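Local coordinates for protein DNA-directed RNA polymerase subunit Rpo11 (Thermoplasma acidophilum, PDB 1XPP) that is a small subunit of the archaeal DNA-directed RNA polymerase, the enzyme that transcribes DNA into RNA, and carries a dimerisation domain of the Rpb3/Rpb11 type, at residues Ile42-Tyr54 / Tyr66-Arg80. Sequence-based numbering, arbitrary orientation.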
# COMPACT_ATOMS: atom_id res chain seq x y z
N ILE D 42 21.73 9.32 0.63
CA ILE D 42 22.11 9.75 -0.72
C ILE D 42 22.91 11.06 -0.63
O ILE D 42 23.81 11.27 -1.44
CB ILE D 42 20.87 9.98 -1.60
CG1 ILE D 42 20.14 8.67 -1.89
CG2 ILE D 42 21.25 10.66 -2.92
CD1 ILE D 42 18.66 8.85 -2.29
N LEU D 43 22.56 11.91 0.32
CA LEU D 43 23.28 13.18 0.52
C LEU D 43 24.75 13.03 0.95
O LEU D 43 25.50 14.02 0.89
CB LEU D 43 22.54 14.05 1.53
CG LEU D 43 21.28 14.79 1.04
CD1 LEU D 43 20.48 15.35 2.21
CD2 LEU D 43 21.64 15.90 0.06
N LYS D 44 25.16 11.83 1.37
CA LYS D 44 26.55 11.58 1.78
C LYS D 44 27.44 11.31 0.57
O LYS D 44 28.67 11.32 0.66
CB LYS D 44 26.63 10.38 2.72
CG LYS D 44 25.94 10.56 4.06
CD LYS D 44 26.05 9.28 4.84
CE LYS D 44 25.20 9.30 6.06
NZ LYS D 44 25.27 7.98 6.74
N ASP D 45 26.80 11.07 -0.57
CA ASP D 45 27.47 10.70 -1.82
C ASP D 45 28.09 11.94 -2.49
O ASP D 45 27.39 12.92 -2.77
CB ASP D 45 26.43 10.07 -2.74
CG ASP D 45 27.00 9.47 -4.02
OD1 ASP D 45 26.34 8.58 -4.54
OD2 ASP D 45 28.07 9.88 -4.53
N ASP D 46 29.39 11.90 -2.76
CA ASP D 46 30.05 13.08 -3.35
C ASP D 46 29.66 13.36 -4.81
O ASP D 46 29.97 14.42 -5.35
CB ASP D 46 31.58 12.99 -3.20
CG ASP D 46 32.18 11.90 -4.05
OD1 ASP D 46 32.86 12.25 -5.04
OD2 ASP D 46 31.95 10.70 -3.77
N GLN D 47 28.98 12.42 -5.45
CA GLN D 47 28.53 12.60 -6.82
C GLN D 47 27.15 13.25 -6.88
O GLN D 47 26.65 13.55 -7.97
CB GLN D 47 28.49 11.26 -7.58
CG GLN D 47 29.85 10.53 -7.62
CD GLN D 47 29.90 9.52 -8.71
OE1 GLN D 47 30.00 9.89 -9.89
NE2 GLN D 47 29.84 8.23 -8.36
N VAL D 48 26.55 13.45 -5.70
CA VAL D 48 25.17 13.96 -5.61
C VAL D 48 25.16 15.47 -5.42
O VAL D 48 25.85 16.01 -4.54
CB VAL D 48 24.37 13.24 -4.49
CG1 VAL D 48 23.03 13.95 -4.20
CG2 VAL D 48 24.10 11.84 -4.93
N ASP D 49 24.35 16.11 -6.25
CA ASP D 49 24.18 17.56 -6.28
C ASP D 49 23.03 17.97 -5.35
O ASP D 49 23.17 18.89 -4.54
CB ASP D 49 23.87 17.93 -7.73
CG ASP D 49 24.49 19.20 -8.17
OD1 ASP D 49 24.09 20.27 -7.65
OD2 ASP D 49 25.33 19.14 -9.10
N GLU D 50 21.89 17.29 -5.47
CA GLU D 50 20.77 17.55 -4.59
C GLU D 50 20.01 16.26 -4.38
O GLU D 50 19.94 15.44 -5.27
CB GLU D 50 19.82 18.59 -5.20
CG GLU D 50 19.93 19.99 -4.57
CD GLU D 50 19.14 21.03 -5.32
OE1 GLU D 50 19.70 22.12 -5.62
OE2 GLU D 50 17.95 20.76 -5.63
N ALA D 51 19.46 16.12 -3.19
CA ALA D 51 18.55 15.01 -2.90
C ALA D 51 17.54 15.51 -1.92
O ALA D 51 17.89 16.05 -0.87
CB ALA D 51 19.29 13.82 -2.35
N ARG D 52 16.27 15.31 -2.27
CA ARG D 52 15.18 15.86 -1.49
C ARG D 52 14.07 14.85 -1.36
O ARG D 52 13.79 14.10 -2.30
CB ARG D 52 14.58 17.07 -2.20
CG ARG D 52 15.59 18.16 -2.57
CD ARG D 52 15.76 19.13 -1.41
NE ARG D 52 14.46 19.57 -0.91
CZ ARG D 52 14.27 20.58 -0.07
NH1 ARG D 52 15.31 21.29 0.38
NH2 ARG D 52 13.04 20.89 0.32
N TYR D 53 13.42 14.83 -0.21
CA TYR D 53 12.14 14.15 -0.11
C TYR D 53 11.04 15.17 -0.02
O TYR D 53 11.24 16.28 0.51
CB TYR D 53 12.07 13.22 1.11
CG TYR D 53 12.32 13.89 2.44
CD1 TYR D 53 11.28 14.54 3.14
CD2 TYR D 53 13.59 13.85 3.02
CE1 TYR D 53 11.52 15.15 4.37
CE2 TYR D 53 13.82 14.43 4.25
CZ TYR D 53 12.80 15.08 4.91
OH TYR D 53 13.07 15.67 6.14
N TYR D 54 9.87 14.75 -0.49
CA TYR D 54 8.66 15.56 -0.41
C TYR D 54 7.59 14.68 0.19
O TYR D 54 7.13 13.71 -0.43
CB TYR D 54 8.23 16.07 -1.77
CG TYR D 54 9.34 16.79 -2.50
CD1 TYR D 54 10.23 16.10 -3.34
CD2 TYR D 54 9.53 18.16 -2.31
CE1 TYR D 54 11.26 16.79 -4.02
CE2 TYR D 54 10.53 18.83 -2.97
CZ TYR D 54 11.39 18.15 -3.81
OH TYR D 54 12.36 18.90 -4.43
N TYR D 66 13.58 13.24 -5.14
CA TYR D 66 14.23 13.85 -6.28
C TYR D 66 15.74 13.82 -6.03
O TYR D 66 16.21 14.19 -4.95
CB TYR D 66 13.81 15.32 -6.36
CG TYR D 66 14.65 16.15 -7.31
CD1 TYR D 66 14.67 15.87 -8.68
CD2 TYR D 66 15.43 17.17 -6.83
CE1 TYR D 66 15.44 16.65 -9.55
CE2 TYR D 66 16.20 17.95 -7.69
CZ TYR D 66 16.19 17.68 -9.02
OH TYR D 66 16.97 18.45 -9.85
N VAL D 67 16.48 13.38 -7.04
CA VAL D 67 17.94 13.29 -6.92
C VAL D 67 18.54 13.88 -8.18
O VAL D 67 18.15 13.51 -9.28
CB VAL D 67 18.41 11.79 -6.78
CG1 VAL D 67 19.92 11.71 -6.65
CG2 VAL D 67 17.74 11.11 -5.57
N ARG D 68 19.48 14.79 -7.98
CA ARG D 68 20.32 15.29 -9.09
C ARG D 68 21.79 15.03 -8.78
O ARG D 68 22.25 15.31 -7.69
CB ARG D 68 20.09 16.77 -9.34
CG ARG D 68 20.93 17.35 -10.51
CD ARG D 68 20.55 18.80 -10.82
NE ARG D 68 20.30 19.58 -9.61
CZ ARG D 68 21.16 20.43 -9.06
NH1 ARG D 68 22.35 20.64 -9.62
NH2 ARG D 68 20.84 21.09 -7.96
N VAL D 69 22.51 14.54 -9.78
CA VAL D 69 23.93 14.18 -9.62
C VAL D 69 24.87 15.17 -10.36
O VAL D 69 24.47 15.75 -11.39
CB VAL D 69 24.17 12.71 -10.10
CG1 VAL D 69 23.39 11.71 -9.18
CG2 VAL D 69 23.78 12.49 -11.53
N LYS D 70 26.07 15.36 -9.81
CA LYS D 70 27.17 16.03 -10.56
C LYS D 70 27.77 15.11 -11.62
O LYS D 70 28.25 15.58 -12.67
CB LYS D 70 28.34 16.43 -9.65
CG LYS D 70 28.03 17.06 -8.32
CD LYS D 70 29.26 16.97 -7.41
CE LYS D 70 29.00 17.62 -6.07
NZ LYS D 70 29.86 17.02 -5.00
N SER D 71 27.80 13.81 -11.35
CA SER D 71 28.39 12.83 -12.26
C SER D 71 27.69 11.49 -12.13
O SER D 71 26.99 11.25 -11.15
CB SER D 71 29.89 12.68 -11.99
OG SER D 71 30.12 12.49 -10.60
N GLY D 72 27.88 10.63 -13.13
CA GLY D 72 27.19 9.36 -13.22
C GLY D 72 25.70 9.53 -13.44
O GLY D 72 25.25 10.58 -13.90
N LYS D 73 24.95 8.49 -13.10
CA LYS D 73 23.51 8.44 -13.34
C LYS D 73 22.80 8.64 -12.01
O LYS D 73 23.29 8.23 -10.98
CB LYS D 73 23.13 7.11 -13.96
CG LYS D 73 23.62 6.93 -15.42
CD LYS D 73 23.37 5.54 -15.95
CE LYS D 73 23.42 5.50 -17.49
NZ LYS D 73 24.47 6.39 -18.12
N PRO D 74 21.64 9.33 -12.03
CA PRO D 74 20.92 9.53 -10.76
C PRO D 74 20.38 8.21 -10.18
O PRO D 74 20.37 8.06 -8.97
CB PRO D 74 19.78 10.47 -11.15
CG PRO D 74 19.55 10.19 -12.59
CD PRO D 74 20.94 9.98 -13.16
N GLN D 75 19.92 7.28 -11.03
CA GLN D 75 19.46 5.98 -10.55
C GLN D 75 20.60 5.24 -9.86
O GLN D 75 20.35 4.51 -8.90
CB GLN D 75 18.87 5.12 -11.67
CG GLN D 75 19.83 4.82 -12.79
CD GLN D 75 19.79 5.87 -13.90
OE1 GLN D 75 19.45 7.03 -13.67
NE2 GLN D 75 20.15 5.47 -15.13
N SER D 76 21.84 5.46 -10.29
CA SER D 76 23.00 4.87 -9.59
C SER D 76 23.22 5.40 -8.17
O SER D 76 23.62 4.64 -7.27
CB SER D 76 24.29 5.04 -10.41
OG SER D 76 24.08 4.35 -11.64
N ALA D 77 23.00 6.70 -7.97
CA ALA D 77 23.16 7.30 -6.66
C ALA D 77 22.13 6.68 -5.72
O ALA D 77 22.44 6.35 -4.58
CB ALA D 77 23.03 8.85 -6.70
N ILE D 78 20.90 6.51 -6.19
CA ILE D 78 19.88 5.84 -5.38
C ILE D 78 20.33 4.40 -5.03
O ILE D 78 20.30 4.00 -3.86
CB ILE D 78 18.51 5.85 -6.03
CG1 ILE D 78 18.05 7.31 -6.16
CG2 ILE D 78 17.55 4.93 -5.22
CD1 ILE D 78 16.76 7.50 -6.95
N LYS D 79 20.77 3.65 -6.04
CA LYS D 79 21.22 2.28 -5.80
C LYS D 79 22.35 2.23 -4.76
O LYS D 79 22.31 1.40 -3.84
CB LYS D 79 21.68 1.58 -7.09
CG LYS D 79 22.06 0.10 -6.84
CD LYS D 79 22.43 -0.64 -8.11
CE LYS D 79 22.83 -2.08 -7.76
NZ LYS D 79 23.36 -2.74 -9.00
N ARG D 80 23.38 3.07 -4.91
CA ARG D 80 24.50 3.07 -3.94
C ARG D 80 24.00 3.22 -2.51
O ARG D 80 24.44 2.50 -1.57
CB ARG D 80 25.54 4.16 -4.27
CG ARG D 80 26.29 3.85 -5.60
CD ARG D 80 27.45 4.85 -5.84
NE ARG D 80 27.06 6.26 -6.00
CZ ARG D 80 26.76 6.81 -7.18
NH1 ARG D 80 26.74 6.08 -8.30
NH2 ARG D 80 26.44 8.11 -7.22
O HOH W 1 24.23 7.70 -2.98
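D49 and E50 both face R68, a classic beta bulge, and both amides bind R68 O, D49 N at 2.7 Å and E50 N at 3.0 Å. Beyond it the ladder is regular and antiparallel: R68 N donates to E50 O, and R52 and Y66 exchange a pair of backbone bonds, while before it K70 N binds Q47 O.

The bulge sets two acids around one arginine, a residue long enough and with N-H donors enough to serve both. Bent at chi3 (40°), R68 brings NH1 to D49 OD1 (2.7 Å) and NH2 to E50 OE1 (2.8 Å); the E50 carboxylate meets the guanidinium edge almost perpendicularly, whereas D49 CB lies over one face. The Y66 ring stands beside them, its edge toward E50 OE2.

A second ion pair ties the loop to helix 74-105. R80 grips D45 side-on, NE (2.8 Å) and NH2 (2.7 Å) both reaching OD1 on its syn side, with the two planes 75° apart. A water donates to OD1 and to A77 O, bridging the two. The short D45 carboxylate also serves its own turn, OD2 accepting from Q47 N in an Asx turn. An alanine in place of D45 would probably leave R80 without its anionic mate and the turn less firmly held. The Q47 amide lies over a face of R80, nearly parallel to it, and its OE1 takes S71 OG in the carbonyl plane (2.7 Å); K70 NZ reaches D46 O.

Among apolar contacts, small A77 on the helix lets V48 CG2 approach its CB to 3.6 Å, and I42 meets V67 of the strand tip to tip.

This bulged hairpin edge, clamped to the start of the long helix, belongs to the alpha/beta dimerisation domain of the Rpb3/Rpb11 family.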